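Long-range contact in pyruvate kinase (PDB 3QTG), which catalyses the last step of glycolysis, transferring the phosphoryl group of phosphoenolpyruvate to ADP to yield pyruvate and ATP: residues A375-A387 with P395-V408. Residues are numbered along the deposited sequence; the frame is centred on the assembly and turned at random. Where two conformers were deposited one is given.
Sequences ANILVFSMSGTLA and PRGVVYVGTPNVRV. With SO4 (sulfate ion), chain C.
Phe380 lies over the backbone of Gly402 where two parallel strands, 376-380 and 399-403, run side by side in the C-terminal alpha/beta domain of pyruvate kinase. Joined through helix 385-391, they form a beta-alpha-beta crossover and illustrate how such a unit is joined by backbone hydrogen bonds and packed by side chains on both faces. Val379 grips the neighbouring strand twice, its N donating to Tyr400 O at 2.8 Å and its O accepting from Gly402 N; Ser381 N continues the ladder to Gly402 O. With CG anti to the backbone N (chi1 -155°), the Phe380 ring bends back from CB and its far end comes down near the second strand: CG and CD1 pass over Gly402 O, CD1 at 3.4 Å, CE1 reaches Gly402 C, and CE2 and CZ meet Pro404 CD. A CB on Gly402 would clash with Phe380 CD1, so glycine fits beneath the ring. With an alanine here in place of Phe380, the carbonyl of Gly402 would probably lose the ring above it, and Pro404 CD its aromatic neighbour. On the opposite sheet face, Ala387 CB from the connecting helix touches both methyls of Val401. Beyond the strand, a sulfate, probably from the crystallisation liquor, is held by Ser381 OG and the backbone N atoms of Met382 and Ser383 in the loop and of Thr385 and Leu386 in the first turn of the helix. Across the strand ends, Thr403 OG1 donates to Ser381 O at 2.9 Å, in the carbonyl plane.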
loop_
_atom_site.group_PDB
_atom_site.type_symbol
_atom_site.label_atom_id
_atom_site.label_comp_id
_atom_site.label_asym_id
_atom_site.label_seq_id
_atom_site.Cartn_x
_atom_site.Cartn_y
_atom_site.Cartn_z
ATOM N N ALA A 375 -17.655 -7.261 13.932
ATOM C CA ALA A 375 -18.675 -6.710 14.832
ATOM C C ALA A 375 -19.828 -6.002 14.110
ATOM O O ALA A 375 -19.645 -5.434 13.041
ATOM C CB ALA A 375 -18.002 -5.744 15.825
ATOM N N ASN A 376 -21.017 -6.028 14.704
ATOM C CA ASN A 376 -22.091 -5.155 14.233
ATOM C C ASN A 376 -21.985 -3.760 14.822
ATOM O O ASN A 376 -21.575 -3.586 15.978
ATOM C CB ASN A 376 -23.491 -5.748 14.474
ATOM C CG ASN A 376 -23.854 -6.819 13.434
ATOM O OD1 ASN A 376 -24.489 -6.546 12.382
ATOM N ND2 ASN A 376 -23.396 -8.033 13.692
ATOM N N ILE A 377 -22.346 -2.774 14.004
ATOM C CA ILE A 377 -22.389 -1.386 14.431
ATOM C C ILE A 377 -23.776 -1.007 14.865
ATOM O O ILE A 377 -24.767 -1.299 14.173
ATOM C CB ILE A 377 -21.886 -0.415 13.334
ATOM C CG1 ILE A 377 -20.486 -0.831 12.883
ATOM C CG2 ILE A 377 -21.979 1.075 13.816
ATOM C CD1 ILE A 377 -19.897 -0.021 11.683
ATOM N N LEU A 378 -23.827 -0.345 16.022
ATOM C CA LEU A 378 -25.044 0.222 16.576
ATOM C C LEU A 378 -24.824 1.718 16.703
ATOM O O LEU A 378 -23.771 2.135 17.150
ATOM C CB LEU A 378 -25.320 -0.375 17.969
ATOM C CG LEU A 378 -25.884 -1.786 18.151
ATOM C CD1 LEU A 378 -25.057 -2.854 17.437
ATOM C CD2 LEU A 378 -25.949 -2.098 19.663
ATOM N N VAL A 379 -25.798 2.526 16.302
ATOM C CA VAL A 379 -25.684 3.989 16.381
ATOM C C VAL A 379 -26.928 4.562 17.019
ATOM O O VAL A 379 -28.048 4.217 16.606
ATOM C CB VAL A 379 -25.608 4.680 14.970
ATOM C CG1 VAL A 379 -25.196 6.151 15.093
ATOM C CG2 VAL A 379 -24.687 3.953 14.039
ATOM N N PHE A 380 -26.748 5.458 17.989
ATOM C CA PHE A 380 -27.843 6.314 18.421
ATOM C C PHE A 380 -27.720 7.705 17.798
ATOM O O PHE A 380 -26.719 8.414 17.948
ATOM C CB PHE A 380 -28.055 6.363 19.944
ATOM C CG PHE A 380 -29.476 6.732 20.328
ATOM C CD1 PHE A 380 -30.472 5.761 20.377
ATOM C CD2 PHE A 380 -29.824 8.051 20.590
ATOM C CE1 PHE A 380 -31.793 6.095 20.713
ATOM C CE2 PHE A 380 -31.151 8.401 20.902
ATOM C CZ PHE A 380 -32.130 7.414 20.960
ATOM N N SER A 381 -28.767 8.069 17.069
ATOM C CA SER A 381 -28.718 9.197 16.171
ATOM C C SER A 381 -30.005 9.999 16.306
ATOM O O SER A 381 -31.089 9.448 16.152
ATOM C CB SER A 381 -28.539 8.675 14.742
ATOM O OG SER A 381 -28.146 9.701 13.858
ATOM N N MET A 382 -29.872 11.286 16.617
ATOM C CA MET A 382 -31.016 12.191 16.780
ATOM C C MET A 382 -31.655 12.574 15.440
ATOM O O MET A 382 -32.872 12.485 15.288
ATOM C CB MET A 382 -30.610 13.458 17.544
ATOM C CG MET A 382 -30.238 13.231 19.006
ATOM S SD MET A 382 -31.441 12.253 19.935
ATOM C CE MET A 382 -31.018 12.647 21.642
ATOM N N SER A 383 -30.831 12.995 14.485
ATOM C CA SER A 383 -31.306 13.471 13.192
ATOM C C SER A 383 -30.932 12.568 12.023
ATOM O O SER A 383 -31.253 12.876 10.882
ATOM C CB SER A 383 -30.761 14.883 12.925
ATOM O OG SER A 383 -31.195 15.781 13.942
ATOM N N GLY A 384 -30.226 11.470 12.298
ATOM C CA GLY A 384 -29.708 10.603 11.234
ATOM C C GLY A 384 -28.300 10.910 10.738
ATOM O O GLY A 384 -27.787 10.188 9.899
ATOM N N THR A 385 -27.667 11.960 11.257
ATOM C CA THR A 385 -26.363 12.439 10.743
ATOM C C THR A 385 -25.191 11.417 10.861
ATOM O O THR A 385 -24.502 11.129 9.883
ATOM C CB THR A 385 -25.976 13.771 11.403
ATOM O OG1 THR A 385 -27.096 14.679 11.347
ATOM C CG2 THR A 385 -24.757 14.413 10.705
ATOM N N LEU A 386 -24.972 10.861 12.047
ATOM C CA LEU A 386 -23.874 9.926 12.218
ATOM C C LEU A 386 -24.194 8.620 11.503
ATOM O O LEU A 386 -23.290 7.988 10.926
ATOM C CB LEU A 386 -23.549 9.682 13.697
ATOM C CG LEU A 386 -22.335 8.778 14.001
ATOM C CD1 LEU A 386 -21.018 9.284 13.367
ATOM C CD2 LEU A 386 -22.180 8.575 15.516
ATOM N N ALA A 387 -25.471 8.226 11.525
ATOM C CA ALA A 387 -25.888 6.965 10.898
ATOM C C ALA A 387 -25.553 6.977 9.418
ATOM O O ALA A 387 -24.947 6.036 8.904
ATOM C CB ALA A 387 -27.380 6.723 11.104
ATOM N N PRO A 395 -20.228 -0.230 5.584
ATOM C CA PRO A 395 -20.039 -1.380 6.503
ATOM C C PRO A 395 -20.703 -2.617 5.902
ATOM O O PRO A 395 -21.710 -2.486 5.188
ATOM C CB PRO A 395 -20.778 -0.944 7.766
ATOM C CG PRO A 395 -21.791 0.155 7.236
ATOM C CD PRO A 395 -21.024 0.854 6.188
ATOM N N ARG A 396 -20.162 -3.800 6.185
ATOM C CA ARG A 396 -20.517 -4.995 5.440
ATOM C C ARG A 396 -21.586 -5.809 6.141
ATOM O O ARG A 396 -21.917 -6.919 5.712
ATOM C CB ARG A 396 -19.275 -5.873 5.201
ATOM C CG ARG A 396 -18.343 -5.398 4.110
ATOM C CD ARG A 396 -19.036 -5.490 2.781
ATOM N NE ARG A 396 -18.103 -5.757 1.683
ATOM C CZ ARG A 396 -17.663 -4.830 0.836
ATOM N NH1 ARG A 396 -18.067 -3.565 0.960
ATOM N NH2 ARG A 396 -16.823 -5.175 -0.130
ATOM N N GLY A 397 -22.108 -5.276 7.233
ATOM C CA GLY A 397 -23.186 -5.931 7.968
ATOM C C GLY A 397 -24.205 -4.878 8.317
ATOM O O GLY A 397 -23.951 -3.672 8.141
ATOM N N VAL A 398 -25.365 -5.325 8.779
ATOM C CA VAL A 398 -26.437 -4.427 9.218
ATOM C C VAL A 398 -25.988 -3.450 10.306
ATOM O O VAL A 398 -25.236 -3.812 11.198
ATOM C CB VAL A 398 -27.675 -5.221 9.697
ATOM C CG1 VAL A 398 -28.712 -4.295 10.332
ATOM C CG2 VAL A 398 -28.282 -5.976 8.521
ATOM N N VAL A 399 -26.460 -2.207 10.194
ATOM C CA VAL A 399 -26.197 -1.147 11.155
ATOM C C VAL A 399 -27.519 -0.815 11.828
ATOM O O VAL A 399 -28.447 -0.265 11.201
ATOM C CB VAL A 399 -25.568 0.116 10.470
ATOM C CG1 VAL A 399 -25.235 1.212 11.498
ATOM C CG2 VAL A 399 -24.339 -0.263 9.657
ATOM N N TYR A 400 -27.625 -1.170 13.104
ATOM C CA TYR A 400 -28.821 -0.852 13.888
ATOM C C TYR A 400 -28.768 0.589 14.334
ATOM O O TYR A 400 -27.773 1.028 14.933
ATOM C CB TYR A 400 -28.918 -1.777 15.089
ATOM C CG TYR A 400 -28.969 -3.207 14.643
ATOM C CD1 TYR A 400 -30.169 -3.764 14.182
ATOM C CD2 TYR A 400 -27.815 -3.985 14.618
ATOM C CE1 TYR A 400 -30.221 -5.072 13.749
ATOM C CE2 TYR A 400 -27.858 -5.300 14.183
ATOM C CZ TYR A 400 -29.072 -5.831 13.756
ATOM O OH TYR A 400 -29.124 -7.130 13.326
ATOM N N VAL A 401 -29.814 1.340 14.020
ATOM C CA VAL A 401 -29.843 2.743 14.376
ATOM C C VAL A 401 -31.041 3.011 15.259
ATOM O O VAL A 401 -32.170 2.812 14.842
ATOM C CB VAL A 401 -29.914 3.662 13.128
ATOM C CG1 VAL A 401 -29.858 5.133 13.526
ATOM C CG2 VAL A 401 -28.811 3.317 12.118
ATOM N N GLY A 402 -30.792 3.471 16.479
ATOM C CA GLY A 402 -31.860 3.909 17.342
ATOM C C GLY A 402 -32.041 5.387 17.119
ATOM O O GLY A 402 -31.048 6.119 17.005
ATOM N N THR A 403 -33.299 5.824 17.033
ATOM C CA THR A 403 -33.629 7.243 16.949
ATOM C C THR A 403 -34.943 7.565 17.696
ATOM O O THR A 403 -35.861 6.745 17.717
ATOM C CB THR A 403 -33.647 7.755 15.448
ATOM O OG1 THR A 403 -33.863 9.166 15.409
ATOM C CG2 THR A 403 -34.706 7.074 14.606
ATOM N N PRO A 404 -35.036 8.749 18.330
ATOM C CA PRO A 404 -36.342 9.101 18.946
ATOM C C PRO A 404 -37.333 9.780 17.988
ATOM O O PRO A 404 -38.444 10.135 18.388
ATOM C CB PRO A 404 -35.950 10.067 20.078
ATOM C CG PRO A 404 -34.596 10.639 19.665
ATOM C CD PRO A 404 -34.009 9.788 18.559
ATOM N N ASN A 405 -36.919 9.983 16.738
ATOM C CA ASN A 405 -37.738 10.653 15.741
ATOM C C ASN A 405 -38.167 9.642 14.685
ATOM O O ASN A 405 -37.328 9.033 14.007
ATOM C CB ASN A 405 -36.962 11.820 15.111
ATOM C CG ASN A 405 -37.814 12.674 14.164
ATOM O OD1 ASN A 405 -38.992 12.387 13.897
ATOM N ND2 ASN A 405 -37.214 13.739 13.657
ATOM N N VAL A 406 -39.475 9.453 14.562
ATOM C CA VAL A 406 -40.028 8.496 13.600
ATOM C C VAL A 406 -39.744 8.934 12.161
ATOM O O VAL A 406 -39.500 8.104 11.295
ATOM C CB VAL A 406 -41.550 8.222 13.857
ATOM C CG1 VAL A 406 -42.393 9.455 13.570
ATOM C CG2 VAL A 406 -42.034 7.021 13.044
ATOM N N ARG A 407 -39.730 10.243 11.927
ATOM C CA ARG A 407 -39.397 10.784 10.612
ATOM C C ARG A 407 -37.933 10.519 10.191
ATOM O O ARG A 407 -37.645 10.335 9.004
ATOM C CB ARG A 407 -39.748 12.270 10.527
ATOM C CG ARG A 407 -41.247 12.512 10.532
ATOM C CD ARG A 407 -41.597 14.002 10.579
ATOM N NE ARG A 407 -41.471 14.606 9.251
ATOM C CZ ARG A 407 -41.837 15.848 8.935
ATOM N NH1 ARG A 407 -42.360 16.666 9.852
ATOM N NH2 ARG A 407 -41.670 16.278 7.691
ATOM N N VAL A 408 -37.021 10.514 11.157
ATOM C CA VAL A 408 -35.633 10.093 10.908
ATOM C C VAL A 408 -35.562 8.591 10.574
ATOM O O VAL A 408 -34.909 8.190 9.602
ATOM C CB VAL A 408 -34.674 10.464 12.101
ATOM C CG1 VAL A 408 -33.276 9.918 11.854
ATOM C CG2 VAL A 408 -34.596 11.988 12.299
HETATM S S SO4 C . -26.974 12.743 15.065
HETATM O O1 SO4 C . -27.530 12.442 16.365
HETATM O O2 SO4 C . -28.054 13.247 14.206
HETATM O O3 SO4 C . -26.404 11.541 14.456
HETATM O O4 SO4 C . -25.916 13.751 15.127
HETATM O O HOH W 1 -22.589 -3.163 11.019
#